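Local coordinates for histidine acid phosphatase (Bifidobacterium longum subsp. infantis, PDB 6RXD), which probably removes phosphate groups from inositol polyphosphates such as phytate and from 2,3-bisphosphoglycerate, as a phytase of the histidine acid phosphatase family, at residues R480-K494 with C501-I515. Sequence-based numbering, arbitrary orientation.
Sequences RSECTPVADGSTWYK and CLAADHKTLGQDARI
R514 reaches back over the 480-494 loop and is held there along its guanidinium. R514 NH1 donates to P485 O at 2.9 Å, arriving well above the carbonyl plane, while R514 NH2 forms a salt bridge to D488 OD1 at 3.2 Å. The methyl CG2 of T484 sits over one guanidinium face and the backbone N of D488 over the other. A bend at chi2 (-62°) turns the chain back, although CB points away from that loop. T484 OG1 donates to T508 OG1 at 2.7 Å, and T508 OG1 is also bonded to E497. K494 runs extended beyond CG along the 3-10 turn 511-513, and its NZ bonds to D512 O and R514 O, each 3.0 Å away. A water accepts from K494 N and donates to T484 O and A513 O, joining the two segments. The backbone N-H of I515 donates to V486 O, in the carbonyl plane on a lone pair, and I515 CG2 lies against V486 CB. At the other end the C483–C501 disulfide (chi3 95°) ties the 480-494 loop to the end of helix 495-501, and the R480 guanidinium lies flat on the H506 ring, planes 18° apart. R480 grips the E482 carboxylate side-on, NE to OE1 and NH2 to OE2, and H506 ND1 donates to C501 O, fixing both stacked groups. H506 is a zinc ligand in another crystal structure of this protein, with no zinc bound here. The C-terminal tail folds back past helix 495-501, whose E497 touches A513, onto the loop leading into strand 493-494, which pairs with strand 467-472.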
# COMPACT_ATOMS: atom_id res chain seq x y z
N ARG A 480 6.42 18.41 -6.70
CA ARG A 480 7.70 18.60 -6.00
C ARG A 480 8.24 20.01 -6.20
O ARG A 480 7.94 20.66 -7.20
CB ARG A 480 8.72 17.56 -6.48
CG ARG A 480 8.90 17.53 -7.98
CD ARG A 480 9.88 16.42 -8.41
NE ARG A 480 11.12 16.51 -7.65
CZ ARG A 480 11.80 15.47 -7.16
NH1 ARG A 480 11.39 14.22 -7.36
NH2 ARG A 480 12.92 15.69 -6.48
N SER A 481 9.04 20.47 -5.24
CA SER A 481 9.40 21.89 -5.14
C SER A 481 10.10 22.47 -6.36
O SER A 481 10.07 23.68 -6.57
CB SER A 481 10.25 22.12 -3.89
OG SER A 481 11.50 21.49 -4.04
N GLU A 482 10.75 21.63 -7.16
CA GLU A 482 11.39 22.15 -8.36
C GLU A 482 10.37 22.63 -9.39
O GLU A 482 10.67 23.49 -10.24
CB GLU A 482 12.30 21.07 -8.98
CG GLU A 482 13.43 20.62 -8.07
CD GLU A 482 13.10 19.34 -7.31
OE1 GLU A 482 11.91 19.09 -7.02
OE2 GLU A 482 14.04 18.57 -7.03
N CYS A 483 9.16 22.08 -9.33
CA CYS A 483 8.12 22.42 -10.31
C CYS A 483 7.51 23.79 -10.07
O CYS A 483 7.22 24.15 -8.93
CB CYS A 483 6.99 21.38 -10.27
SG CYS A 483 7.50 19.70 -10.68
N THR A 484 7.30 24.55 -11.15
CA THR A 484 6.69 25.87 -11.06
C THR A 484 5.24 25.80 -11.50
O THR A 484 4.97 25.36 -12.62
CB THR A 484 7.40 26.85 -12.01
OG1 THR A 484 8.78 26.96 -11.65
CG2 THR A 484 6.76 28.24 -11.96
N PRO A 485 4.29 26.22 -10.64
CA PRO A 485 2.88 26.16 -11.04
C PRO A 485 2.49 27.26 -12.01
O PRO A 485 3.32 28.11 -12.36
CB PRO A 485 2.11 26.29 -9.71
CG PRO A 485 3.09 26.87 -8.75
CD PRO A 485 4.46 26.45 -9.19
N VAL A 486 1.23 27.27 -12.43
CA VAL A 486 0.81 28.17 -13.50
C VAL A 486 0.74 29.63 -13.06
O VAL A 486 0.73 30.54 -13.89
CB VAL A 486 -0.56 27.78 -14.06
CG1 VAL A 486 -0.49 26.38 -14.65
CG2 VAL A 486 -1.64 27.87 -12.97
N ALA A 487 0.69 29.85 -11.75
CA ALA A 487 0.63 31.19 -11.20
C ALA A 487 1.04 31.12 -9.74
O ALA A 487 1.00 30.04 -9.15
CB ALA A 487 -0.79 31.75 -11.31
N ASP A 488 1.42 32.25 -9.15
CA ASP A 488 1.64 32.25 -7.71
C ASP A 488 0.37 31.79 -7.01
O ASP A 488 -0.74 32.10 -7.46
CB ASP A 488 1.99 33.66 -7.22
CG ASP A 488 3.23 34.21 -7.87
OD1 ASP A 488 4.33 33.65 -7.66
OD2 ASP A 488 3.11 35.24 -8.55
N GLY A 489 0.53 31.02 -5.95
CA GLY A 489 -0.59 30.58 -5.13
C GLY A 489 -1.44 29.49 -5.74
O GLY A 489 -2.54 29.22 -5.27
N SER A 490 -0.94 28.84 -6.80
CA SER A 490 -1.71 27.81 -7.48
C SER A 490 -1.09 26.43 -7.24
O SER A 490 0.12 26.31 -7.05
CB SER A 490 -1.75 28.09 -8.98
OG SER A 490 -2.53 27.11 -9.65
N THR A 491 -1.95 25.41 -7.26
CA THR A 491 -1.52 24.01 -7.25
C THR A 491 -1.72 23.35 -8.61
O THR A 491 -1.66 22.12 -8.72
CB THR A 491 -2.28 23.20 -6.19
OG1 THR A 491 -3.68 23.42 -6.35
CG2 THR A 491 -1.86 23.61 -4.79
N TRP A 492 -1.99 24.16 -9.64
CA TRP A 492 -2.09 23.66 -11.00
C TRP A 492 -0.78 23.91 -11.74
O TRP A 492 -0.16 24.96 -11.56
CB TRP A 492 -3.25 24.35 -11.74
CG TRP A 492 -4.57 24.03 -11.13
CD1 TRP A 492 -5.14 24.63 -10.04
CD2 TRP A 492 -5.48 23.02 -11.55
NE1 TRP A 492 -6.35 24.05 -9.75
CE2 TRP A 492 -6.58 23.05 -10.67
CE3 TRP A 492 -5.48 22.08 -12.59
CZ2 TRP A 492 -7.68 22.19 -10.79
CZ3 TRP A 492 -6.56 21.22 -12.72
CH2 TRP A 492 -7.65 21.28 -11.82
N TYR A 493 -0.39 22.95 -12.58
CA TYR A 493 0.89 23.00 -13.30
C TYR A 493 0.69 22.67 -14.77
O TYR A 493 -0.07 21.75 -15.11
CB TYR A 493 1.84 21.95 -12.73
CG TYR A 493 2.22 22.17 -11.30
CD1 TYR A 493 3.47 22.69 -10.98
CD2 TYR A 493 1.34 21.89 -10.26
CE1 TYR A 493 3.84 22.90 -9.66
CE2 TYR A 493 1.70 22.09 -8.92
CZ TYR A 493 2.95 22.60 -8.64
OH TYR A 493 3.32 22.80 -7.33
N LYS A 494 1.40 23.38 -15.64
CA LYS A 494 1.36 23.07 -17.07
C LYS A 494 1.91 21.67 -17.34
O LYS A 494 2.87 21.23 -16.69
CB LYS A 494 2.20 24.07 -17.86
CG LYS A 494 1.55 25.42 -18.08
CD LYS A 494 2.35 26.20 -19.13
CE LYS A 494 1.77 27.60 -19.35
NZ LYS A 494 2.59 28.40 -20.33
N CYS A 501 9.94 18.91 -15.27
CA CYS A 501 10.30 18.96 -13.86
C CYS A 501 10.16 17.62 -13.14
O CYS A 501 10.75 17.43 -12.07
CB CYS A 501 9.52 20.06 -13.12
SG CYS A 501 7.77 19.74 -12.72
N LEU A 502 9.39 16.70 -13.71
CA LEU A 502 9.27 15.37 -13.12
C LEU A 502 10.29 14.39 -13.68
O LEU A 502 10.42 13.27 -13.18
CB LEU A 502 7.86 14.80 -13.30
CG LEU A 502 6.78 15.64 -12.63
CD1 LEU A 502 5.44 14.92 -12.71
CD2 LEU A 502 7.15 15.95 -11.19
N ALA A 503 11.02 14.82 -14.71
CA ALA A 503 12.12 14.01 -15.23
C ALA A 503 13.31 14.09 -14.27
O ALA A 503 13.34 14.96 -13.39
CB ALA A 503 12.51 14.49 -16.63
N ALA A 504 14.29 13.21 -14.44
CA ALA A 504 15.40 13.09 -13.48
C ALA A 504 16.22 14.37 -13.25
O ALA A 504 16.74 14.59 -12.15
CB ALA A 504 16.32 11.91 -13.85
N ASP A 505 16.35 15.22 -14.27
CA ASP A 505 17.03 16.49 -14.08
C ASP A 505 16.23 17.51 -13.27
O ASP A 505 16.78 18.51 -12.82
CB ASP A 505 17.40 17.13 -15.42
CG ASP A 505 18.37 16.30 -16.19
OD1 ASP A 505 19.14 16.85 -16.99
OD2 ASP A 505 18.32 15.08 -15.99
N HIS A 506 14.92 17.28 -13.12
CA HIS A 506 14.05 18.21 -12.39
C HIS A 506 14.24 19.69 -12.73
O HIS A 506 14.26 20.54 -11.84
CB HIS A 506 14.19 17.99 -10.88
CG HIS A 506 13.91 16.58 -10.46
ND1 HIS A 506 12.72 15.94 -10.77
CD2 HIS A 506 14.66 15.68 -9.79
CE1 HIS A 506 12.76 14.71 -10.29
NE2 HIS A 506 13.93 14.53 -9.70
N LYS A 507 14.36 19.98 -14.02
CA LYS A 507 14.47 21.36 -14.48
C LYS A 507 13.10 22.00 -14.59
O LYS A 507 12.14 21.37 -15.05
CB LYS A 507 15.13 21.43 -15.85
CG LYS A 507 16.53 20.87 -15.93
CD LYS A 507 17.09 21.08 -17.32
CE LYS A 507 18.55 20.69 -17.40
NZ LYS A 507 19.08 20.88 -18.78
N THR A 508 13.01 23.27 -14.20
CA THR A 508 11.77 24.01 -14.42
C THR A 508 11.85 24.80 -15.72
O THR A 508 12.93 25.22 -16.15
CB THR A 508 11.46 24.96 -13.26
OG1 THR A 508 10.18 25.57 -13.48
CG2 THR A 508 12.53 26.06 -13.16
N LEU A 509 10.70 25.00 -16.36
CA LEU A 509 10.66 25.87 -17.54
C LEU A 509 10.61 27.33 -17.12
O LEU A 509 10.68 28.22 -17.96
CB LEU A 509 9.46 25.54 -18.43
CG LEU A 509 9.43 24.11 -18.97
CD1 LEU A 509 8.19 23.87 -19.84
CD2 LEU A 509 10.70 23.79 -19.75
N GLY A 510 10.49 27.58 -15.81
CA GLY A 510 10.55 28.95 -15.31
C GLY A 510 9.37 29.80 -15.74
O GLY A 510 8.23 29.44 -15.51
N GLN A 511 9.65 30.95 -16.36
CA GLN A 511 8.59 31.84 -16.82
C GLN A 511 7.65 31.15 -17.81
O GLN A 511 6.46 31.46 -17.87
CB GLN A 511 9.18 33.11 -17.44
CG GLN A 511 8.15 34.21 -17.65
CD GLN A 511 7.46 34.62 -16.36
OE1 GLN A 511 8.08 34.69 -15.29
NE2 GLN A 511 6.16 34.88 -16.44
N ASP A 512 8.18 30.21 -18.60
CA ASP A 512 7.34 29.50 -19.56
C ASP A 512 6.35 28.53 -18.91
O ASP A 512 5.47 28.00 -19.58
CB ASP A 512 8.19 28.77 -20.60
CG ASP A 512 8.84 29.72 -21.59
OD1 ASP A 512 8.47 30.92 -21.60
OD2 ASP A 512 9.70 29.26 -22.37
N ALA A 513 6.50 28.31 -17.60
CA ALA A 513 5.55 27.48 -16.86
C ALA A 513 4.30 28.27 -16.49
O ALA A 513 3.28 27.69 -16.14
CB ALA A 513 6.22 26.92 -15.59
N ARG A 514 4.37 29.60 -16.56
CA ARG A 514 3.25 30.43 -16.12
C ARG A 514 2.21 30.58 -17.23
O ARG A 514 2.57 30.65 -18.40
CB ARG A 514 3.74 31.82 -15.71
CG ARG A 514 4.82 31.80 -14.64
CD ARG A 514 4.35 31.18 -13.34
NE ARG A 514 5.09 31.72 -12.20
CZ ARG A 514 4.95 31.33 -10.94
NH1 ARG A 514 4.12 30.34 -10.62
NH2 ARG A 514 5.66 31.91 -9.98
N ILE A 515 0.93 30.62 -16.87
CA ILE A 515 -0.10 30.91 -17.87
C ILE A 515 -0.24 32.42 -18.08
O ILE A 515 0.26 33.22 -17.28
CB ILE A 515 -1.48 30.33 -17.50
CG1 ILE A 515 -1.98 30.88 -16.17
CG2 ILE A 515 -1.46 28.80 -17.50
CD1 ILE A 515 -3.33 30.33 -15.76
OXT ILE A 515 -0.85 32.87 -19.05
O HOH W 1 3.07 25.37 -14.61
O HOH W 2 0.28 33.12 -14.39